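Local coordinates for protein aminoacyl-histidine dipeptidase (Vibrio alginolyticus, PDB 3MRU) that probably hydrolyses dipeptides of the aminoacyl-histidine type, such as carnosine, as a zinc-dependent metallopeptidase of the M20C family, at residues Gln244-Gly256 with Ala266-Leu280. Sequence-based numbering, arbitrary orientation.
Sequences QELDLRLVEFRGG and AFVTVALPAENQDKL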
ATOM      1  N   GLN A 244     -12.423  24.322 -28.225  1.00 89.13           N
ATOM      2  CA  GLN A 244     -13.293  24.740 -29.322  1.00 90.00           C
ATOM      3  C   GLN A 244     -13.094  26.214 -29.636  1.00 90.30           C
ATOM      4  O   GLN A 244     -13.020  26.587 -30.809  1.00 90.27           O
ATOM      5  CB  GLN A 244     -14.784  24.393 -29.079  1.00115.04           C
ATOM      6  CG  GLN A 244     -15.618  25.423 -28.272  1.00116.55           C
ATOM      7  CD  GLN A 244     -16.287  26.539 -29.128  1.00118.46           C
ATOM      8  OE1 GLN A 244     -16.632  26.342 -30.304  1.00117.59           O
ATOM      9  NE2 GLN A 244     -16.492  27.711 -28.509  1.00119.42           N
ATOM     10  N   GLU A 245     -12.997  27.041 -28.590  1.00104.18           N
ATOM     11  CA  GLU A 245     -12.866  28.495 -28.767  1.00104.40           C
ATOM     12  C   GLU A 245     -11.596  28.695 -29.613  1.00104.36           C
ATOM     13  O   GLU A 245     -11.593  29.497 -30.531  1.00104.80           O
ATOM     14  CB  GLU A 245     -12.858  29.329 -27.431  1.00111.40           C
ATOM     15  CG  GLU A 245     -13.250  28.623 -26.055  1.00111.80           C
ATOM     16  CD  GLU A 245     -14.715  28.814 -25.556  1.00112.04           C
ATOM     17  OE1 GLU A 245     -15.012  28.391 -24.390  1.00110.24           O
ATOM     18  OE2 GLU A 245     -15.552  29.374 -26.314  1.00111.86           O
ATOM     19  N   LEU A 246     -10.559  27.898 -29.355  1.00 70.63           N
ATOM     20  CA  LEU A 246      -9.297  27.951 -30.111  1.00 70.61           C
ATOM     21  C   LEU A 246      -9.254  27.039 -31.353  1.00 71.01           C
ATOM     22  O   LEU A 246      -8.244  26.999 -32.068  1.00 71.05           O
ATOM     23  CB  LEU A 246      -8.158  27.555 -29.184  1.00 68.30           C
ATOM     24  CG  LEU A 246      -6.832  28.282 -29.274  1.00 68.32           C
ATOM     25  CD1 LEU A 246      -7.027  29.769 -28.997  1.00 69.04           C
ATOM     26  CD2 LEU A 246      -5.904  27.685 -28.257  1.00 67.77           C
ATOM     27  N   ASP A 247     -10.341  26.293 -31.583  1.00102.57           N
ATOM     28  CA  ASP A 247     -10.509  25.392 -32.743  1.00102.69           C
ATOM     29  C   ASP A 247      -9.338  24.411 -33.006  1.00102.22           C
ATOM     30  O   ASP A 247      -9.067  24.035 -34.154  1.00101.97           O
ATOM     31  CB  ASP A 247     -10.885  26.189 -34.009  1.00109.17           C
ATOM     32  CG  ASP A 247     -11.881  25.442 -34.909  1.00110.65           C
ATOM     33  OD1 ASP A 247     -11.742  24.208 -35.058  1.00113.33           O
ATOM     34  OD2 ASP A 247     -12.801  26.089 -35.469  1.00110.93           O
ATOM     35  N   LEU A 248      -8.667  23.992 -31.933  1.00 83.05           N
ATOM     36  CA  LEU A 248      -7.593  23.009 -32.035  1.00 82.34           C
ATOM     37  C   LEU A 248      -8.058  21.560 -31.937  1.00 81.97           C
ATOM     38  O   LEU A 248      -9.016  21.241 -31.245  1.00 81.58           O
ATOM     39  CB  LEU A 248      -6.477  23.279 -31.035  1.00 78.60           C
ATOM     40  CG  LEU A 248      -6.768  23.563 -29.576  1.00 77.86           C
ATOM     41  CD1 LEU A 248      -7.256  22.324 -28.903  1.00 77.69           C
ATOM     42  CD2 LEU A 248      -5.467  24.016 -28.957  1.00 77.65           C
ATOM     43  N   ARG A 249      -7.333  20.702 -32.651  1.00 77.22           N
ATOM     44  CA  ARG A 249      -7.689  19.318 -32.859  1.00 76.68           C
ATOM     45  C   ARG A 249      -6.636  18.455 -32.215  1.00 75.82           C
ATOM     46  O   ARG A 249      -5.465  18.820 -32.145  1.00 75.66           O
ATOM     47  CB  ARG A 249      -7.731  19.043 -34.342  1.00100.27           C
ATOM     48  CG  ARG A 249      -8.546  20.050 -35.116  1.00103.24           C
ATOM     49  CD  ARG A 249     -10.039  19.720 -35.058  1.00109.25           C
ATOM     50  NE  ARG A 249     -10.321  18.320 -35.416  1.00113.20           N
ATOM     51  CZ  ARG A 249     -10.232  17.818 -36.654  1.00115.11           C
ATOM     52  NH1 ARG A 249      -9.860  18.591 -37.673  1.00115.38           N
ATOM     53  NH2 ARG A 249     -10.502  16.532 -36.876  1.00116.99           N
ATOM     54  N   LEU A 250      -7.061  17.290 -31.760  1.00 76.82           N
ATOM     55  CA  LEU A 250      -6.266  16.486 -30.860  1.00 75.99           C
ATOM     56  C   LEU A 250      -5.662  15.262 -31.521  1.00 75.85           C
ATOM     57  O   LEU A 250      -6.365  14.456 -32.136  1.00 75.84           O
ATOM     58  CB  LEU A 250      -7.163  16.040 -29.717  1.00 66.16           C
ATOM     59  CG  LEU A 250      -6.742  15.058 -28.640  1.00 65.25           C
ATOM     60  CD1 LEU A 250      -5.820  15.723 -27.656  1.00 64.44           C
ATOM     61  CD2 LEU A 250      -8.000  14.603 -27.945  1.00 63.93           C
ATOM     62  N   VAL A 251      -4.350  15.128 -31.414  1.00 73.31           N
ATOM     63  CA  VAL A 251      -3.698  13.919 -31.916  1.00 73.38           C
ATOM     64  C   VAL A 251      -3.238  12.917 -30.844  1.00 73.33           C
ATOM     65  O   VAL A 251      -3.490  11.722 -30.937  1.00 73.08           O
ATOM     66  CB  VAL A 251      -2.548  14.246 -32.978  1.00 73.71           C
ATOM     67  CG1 VAL A 251      -2.022  15.669 -32.851  1.00 73.70           C
ATOM     68  CG2 VAL A 251      -1.409  13.233 -32.930  1.00 72.93           C
ATOM     69  N   GLU A 252      -2.608  13.443 -29.803  1.00 94.93           N
ATOM     70  CA  GLU A 252      -1.902  12.635 -28.824  1.00 95.23           C
ATOM     71  C   GLU A 252      -2.160  13.150 -27.383  1.00 94.66           C
ATOM     72  O   GLU A 252      -2.219  14.359 -27.154  1.00 94.67           O
ATOM     73  CB  GLU A 252      -0.397  12.640 -29.154  1.00110.37           C
ATOM     74  CG  GLU A 252       0.508  11.862 -28.215  1.00111.89           C
ATOM     75  CD  GLU A 252       0.496  10.381 -28.488  1.00114.66           C
ATOM     76  OE1 GLU A 252       1.562   9.741 -28.308  1.00116.33           O
ATOM     77  OE2 GLU A 252      -0.573   9.856 -28.882  1.00116.34           O
ATOM     78  N   PHE A 253      -2.302  12.222 -26.437  1.00 75.91           N
ATOM     79  CA  PHE A 253      -2.485  12.523 -25.016  1.00 75.02           C
ATOM     80  C   PHE A 253      -1.794  11.404 -24.207  1.00 75.24           C
ATOM     81  O   PHE A 253      -2.270  10.266 -24.149  1.00 75.40           O
ATOM     82  CB  PHE A 253      -3.994  12.604 -24.673  1.00 66.90           C
ATOM     83  CG  PHE A 253      -4.332  13.437 -23.433  1.00 64.90           C
ATOM     84  CD1 PHE A 253      -5.477  14.229 -23.419  1.00 63.42           C
ATOM     85  CD2 PHE A 253      -3.528  13.417 -22.291  1.00 62.48           C
ATOM     86  CE1 PHE A 253      -5.811  14.990 -22.298  1.00 61.91           C
ATOM     87  CE2 PHE A 253      -3.853  14.178 -21.174  1.00 61.12           C
ATOM     88  CZ  PHE A 253      -4.996  14.964 -21.182  1.00 62.02           C
ATOM     89  N   ARG A 254      -0.672  11.730 -23.588  1.00 71.14           N
ATOM     90  CA  ARG A 254       0.074  10.760 -22.822  1.00 71.37           C
ATOM     91  C   ARG A 254       0.406  11.396 -21.487  1.00 70.83           C
ATOM     92  O   ARG A 254       0.975  12.495 -21.444  1.00 71.32           O
ATOM     93  CB  ARG A 254       1.361  10.400 -23.573  1.00 97.35           C
ATOM     94  CG  ARG A 254       2.271   9.331 -22.927  1.00100.27           C
ATOM     95  CD  ARG A 254       1.725   7.915 -23.122  1.00106.72           C
ATOM     96  NE  ARG A 254       0.709   7.870 -24.192  1.00111.07           N
ATOM     97  CZ  ARG A 254       0.970   7.702 -25.493  1.00113.10           C
ATOM     98  NH1 ARG A 254      -0.036   7.694 -26.362  1.00113.18           N
ATOM     99  NH2 ARG A 254       2.224   7.544 -25.933  1.00114.13           N
ATOM    100  N   GLY A 255       0.074  10.722 -20.394  1.00 59.04           N
ATOM    101  CA  GLY A 255       0.392  11.277 -19.093  1.00 58.19           C
ATOM    102  C   GLY A 255       0.621  10.228 -18.054  1.00 57.83           C
ATOM    103  O   GLY A 255       0.094   9.125 -18.158  1.00 58.03           O
ATOM    104  N   GLY A 256       1.420  10.582 -17.056  1.00 80.37           N
ATOM    105  CA  GLY A 256       1.676   9.726 -15.910  1.00 80.45           C
ATOM    106  C   GLY A 256       2.367   8.428 -16.242  1.00 80.61           C
ATOM    107  O   GLY A 256       2.554   8.109 -17.407  1.00 80.86           O
ATOM    108  N   ALA A 266       2.767  15.125 -18.075  1.00 66.69           N
ATOM    109  CA  ALA A 266       1.747  14.718 -19.018  1.00 66.42           C
ATOM    110  C   ALA A 266       1.846  15.631 -20.191  1.00 66.60           C
ATOM    111  O   ALA A 266       2.352  16.737 -20.070  1.00 66.70           O
ATOM    112  CB  ALA A 266       0.393  14.839 -18.403  1.00 37.73           C
ATOM    113  N   PHE A 267       1.362  15.190 -21.337  1.00 73.75           N
ATOM    114  CA  PHE A 267       1.407  16.054 -22.494  1.00 74.28           C
ATOM    115  C   PHE A 267       0.368  15.716 -23.536  1.00 74.58           C
ATOM    116  O   PHE A 267      -0.099  14.586 -23.629  1.00 74.93           O
ATOM    117  CB  PHE A 267       2.801  16.033 -23.119  1.00 71.84           C
ATOM    118  CG  PHE A 267       3.101  14.799 -23.927  1.00 71.80           C
ATOM    119  CD1 PHE A 267       2.550  14.627 -25.204  1.00 70.54           C
ATOM    120  CD2 PHE A 267       3.972  13.832 -23.436  1.00 72.17           C
ATOM    121  CE1 PHE A 267       2.834  13.506 -25.963  1.00 69.09           C
ATOM    122  CE2 PHE A 267       4.275  12.697 -24.206  1.00 71.71           C
ATOM    123  CZ  PHE A 267       3.699  12.541 -25.468  1.00 70.71           C
ATOM    124  N   VAL A 268       0.028  16.714 -24.328  1.00 68.25           N
ATOM    125  CA  VAL A 268      -0.859  16.539 -25.429  1.00 68.91           C
ATOM    126  C   VAL A 268      -0.108  17.127 -26.606  1.00 69.82           C
ATOM    127  O   VAL A 268       0.583  18.137 -26.458  1.00 69.64           O
ATOM    128  CB  VAL A 268      -2.204  17.279 -25.185  1.00 66.78           C
ATOM    129  CG1 VAL A 268      -2.040  18.773 -25.393  1.00 67.63           C
ATOM    130  CG2 VAL A 268      -3.254  16.814 -26.137  1.00 66.47           C
ATOM    131  N   THR A 269      -0.195  16.471 -27.762  1.00 76.53           N
ATOM    132  CA  THR A 269       0.176  17.135 -29.008  1.00 77.57           C
ATOM    133  C   THR A 269      -1.127  17.400 -29.742  1.00 78.54           C
ATOM    134  O   THR A 269      -2.035  16.575 -29.732  1.00 78.36           O
ATOM    135  CB  THR A 269       1.201  16.355 -29.888  1.00 79.71           C
ATOM    136  OG1 THR A 269       0.522  15.404 -30.706  1.00 79.39           O
ATOM    137  CG2 THR A 269       2.265  15.643 -29.044  1.00 79.54           C
ATOM    138  N   VAL A 270      -1.233  18.579 -30.330  1.00 67.54           N
ATOM    139  CA  VAL A 270      -2.448  18.975 -31.006  1.00 69.70           C
ATOM    140  C   VAL A 270      -2.123  19.633 -32.342  1.00 71.15           C
ATOM    141  O   VAL A 270      -1.008  20.150 -32.554  1.00 71.16           O
ATOM    142  CB  VAL A 270      -3.335  19.974 -30.147  1.00110.72           C
ATOM    143  CG1 VAL A 270      -3.643  19.416 -28.744  1.00110.90           C
ATOM    144  CG2 VAL A 270      -2.705  21.385 -30.057  1.00110.37           C
ATOM    145  N   ALA A 271      -3.123  19.615 -33.223  1.00 66.92           N
ATOM    146  CA  ALA A 271      -3.114  20.369 -34.460  1.00 68.50           C
ATOM    147  C   ALA A 271      -4.006  21.600 -34.307  1.00 69.85           C
ATOM    148  O   ALA A 271      -5.066  21.530 -33.682  1.00 70.09           O
ATOM    149  CB  ALA A 271      -3.618  19.497 -35.585  1.00 99.27           C
ATOM    150  N   LEU A 272      -3.565  22.727 -34.878  1.00125.68           N
ATOM    151  CA  LEU A 272      -4.332  23.999 -34.894  1.00126.79           C
ATOM    152  C   LEU A 272      -3.938  24.875 -36.098  1.00127.75           C
ATOM    153  O   LEU A 272      -2.817  24.728 -36.622  1.00127.54           O
ATOM    154  CB  LEU A 272      -4.148  24.789 -33.584  1.00 81.58           C
ATOM    155  CG  LEU A 272      -2.960  25.722 -33.338  1.00 81.23           C
ATOM    156  CD1 LEU A 272      -3.232  26.542 -32.097  1.00 81.89           C
ATOM    157  CD2 LEU A 272      -1.642  24.977 -33.182  1.00 81.68           C
ATOM    158  N   PRO A 273      -4.852  25.791 -36.532  1.00123.61           N
ATOM    159  CA  PRO A 273      -4.499  26.764 -37.573  1.00124.02           C
ATOM    160  C   PRO A 273      -3.286  27.589 -37.128  1.00124.65           C
ATOM    161  O   PRO A 273      -3.221  28.017 -35.955  1.00124.94           O
ATOM    162  CB  PRO A 273      -5.743  27.661 -37.658  1.00 70.17           C
ATOM    163  CG  PRO A 273      -6.857  26.847 -37.134  1.00 69.93           C
ATOM    164  CD  PRO A 273      -6.239  25.993 -36.060  1.00 70.12           C
ATOM    165  N   ALA A 274      -2.325  27.794 -38.035  1.00 99.32           N
ATOM    166  CA  ALA A 274      -1.122  28.576 -37.709  1.00 99.74           C
ATOM    167  C   ALA A 274      -1.448  30.027 -37.267  1.00100.07           C
ATOM    168  O   ALA A 274      -0.618  30.680 -36.624  1.00 99.94           O
ATOM    169  CB  ALA A 274      -0.121  28.540 -38.864  1.00101.06           C
ATOM    170  N   GLU A 275      -2.661  30.489 -37.610  1.00112.59           N
ATOM    171  CA  GLU A 275      -3.263  31.762 -37.158  1.00112.94           C
ATOM    172  C   GLU A 275      -3.320  31.905 -35.635  1.00113.34           C
ATOM    173  O   GLU A 275      -2.994  32.960 -35.079  1.00113.75           O
ATOM    174  CB  GLU A 275      -4.711  31.892 -37.668  1.00 90.47           C
ATOM    175  CG  GLU A 275      -4.900  31.872 -39.176  1.00 90.48           C
ATOM    176  CD  GLU A 275      -4.952  30.470 -39.766  1.00 89.72           C
ATOM    177  OE1 GLU A 275      -4.108  29.616 -39.416  1.00 88.91           O
ATOM    178  OE2 GLU A 275      -5.836  30.230 -40.609  1.00 89.42           O
ATOM    179  N   ASN A 276      -3.761  30.844 -34.970  1.00 93.51           N
ATOM    180  CA  ASN A 276      -3.994  30.882 -33.541  1.00 93.51           C
ATOM    181  C   ASN A 276      -2.762  30.405 -32.762  1.00 93.53           C
ATOM    182  O   ASN A 276      -2.880  30.013 -31.600  1.00 93.78           O
ATOM    183  CB  ASN A 276      -5.238  30.047 -33.178  1.00100.60           C
ATOM    184  CG  ASN A 276      -6.368  30.162 -34.219  1.00101.19           C
ATOM    185  OD1 ASN A 276      -6.202  29.790 -35.377  1.00103.22           O
ATOM    186  ND2 ASN A 276      -7.523  30.650 -33.794  1.00101.57           N
ATOM    187  N   GLN A 277      -1.588  30.436 -33.402  1.00 81.92           N
ATOM    188  CA  GLN A 277      -0.342  29.979 -32.782  1.00 81.63           C
ATOM    189  C   GLN A 277       0.120  30.899 -31.657  1.00 81.59           C
ATOM    190  O   GLN A 277       0.584  30.424 -30.625  1.00 81.48           O
ATOM    191  CB  GLN A 277       0.765  29.811 -33.825  1.00 82.62           C
ATOM    192  CG  GLN A 277       2.055  29.135 -33.315  1.00 82.45           C
ATOM    193  CD  GLN A 277       2.797  28.365 -34.415  1.00 82.65           C
ATOM    194  OE1 GLN A 277       2.663  28.668 -35.610  1.00 81.98           O
ATOM    195  NE2 GLN A 277       3.578  27.359 -34.012  1.00 82.22           N
ATOM    196  N   ASP A 278      -0.010  32.208 -31.852  1.00101.50           N
ATOM    197  CA  ASP A 278       0.430  33.177 -30.840  1.00101.43           C
ATOM    198  C   ASP A 278      -0.636  33.299 -29.760  1.00100.82           C
ATOM    199  O   ASP A 278      -0.316  33.533 -28.583  1.00100.66           O
ATOM    200  CB  ASP A 278       0.727  34.557 -31.457  1.00119.83           C
ATOM    201  CG  ASP A 278       1.871  34.524 -32.490  1.00121.21           C
ATOM    202  OD1 ASP A 278       3.001  34.064 -32.170  1.00121.42           O
ATOM    203  OD2 ASP A 278       1.629  34.990 -33.632  1.00122.94           O
ATOM    204  N   LYS A 279      -1.901  33.148 -30.169  1.00108.07           N
ATOM    205  CA  LYS A 279      -3.014  33.050 -29.216  1.00107.20           C
ATOM    206  C   LYS A 279      -2.798  31.889 -28.253  1.00106.83           C
ATOM    207  O   LYS A 279      -2.639  32.110 -27.051  1.00106.88           O
ATOM    208  CB  LYS A 279      -4.350  32.888 -29.930  1.00 69.53           C
ATOM    209  CG  LYS A 279      -4.950  34.210 -30.375  1.00 69.33           C
ATOM    210  CD  LYS A 279      -6.481  34.148 -30.450  1.00 67.31           C
ATOM    211  CE  LYS A 279      -6.968  33.429 -31.683  1.00 65.85           C
ATOM    212  NZ  LYS A 279      -6.358  34.034 -32.905  1.00 66.19           N
ATOM    213  N   LEU A 280      -2.770  30.672 -28.806  1.00 98.23           N
ATOM    214  CA  LEU A 280      -2.498  29.448 -28.062  1.00 97.58           C
ATOM    215  C   LEU A 280      -1.275  29.576 -27.184  1.00 97.13           C
ATOM    216  O   LEU A 280      -1.355  29.292 -25.997  1.00 97.27           O
ATOM    217  CB  LEU A 280      -2.341  28.252 -28.997  1.00 89.37           C
ATOM    218  CG  LEU A 280      -1.632  27.016 -28.413  1.00 90.04           C
ATOM    219  CD1 LEU A 280      -2.576  26.140 -27.598  1.00 89.74           C
ATOM    220  CD2 LEU A 280      -0.929  26.180 -29.503  1.00 90.11           C
TER
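Arg254 lays its aliphatic root over one face of the Phe267 ring: CB of Arg254 stands 4.0 Å from the centroid of that ring, a CH-pi contact offset toward the rim. The two side chains run alongside each other in the same direction. Phe267 reaches this place because its CG sits between its own backbone N and carbonyl carbon (chi1 77°), which swings the ring across to the neighbouring strand. Glu252 CG approaches the same ring obliquely, 3.6 Å from Phe267 CE1, while its OE1 forms a salt bridge with NH1 of Arg254, two residues further along the same strand. Strands 249-255 and 266-273 are antiparallel neighbours within the M20 dimerisation region, part of a larger mixed sheet far from the zinc site, and a classic beta bulge interrupts their register. There Thr269 O accepts from both Val251 N and Glu252 N, each at 3.2 Å and from the same face of the carbonyl plane. Beside the bulge the Val251 side chain lies obliquely across that of Thr269. On the face of the sheet opposite Glu252, Arg254 and Phe267, the side chains of Leu250, Phe253, Val268 and Val270 are buried, with helices 231-242 and 318-330 packed against this side. Farther along, Leu248 CD2 meets Leu280 CD1 at 3.8 Å, the side chains crossing nearly at right angles. The Leu246 side chain also crosses that of Leu280 at about a right angle, with Leu246 CD2 3.7 Å from Leu280 CB, and thereby joins the turn before strand 249-255 to helix 277-295.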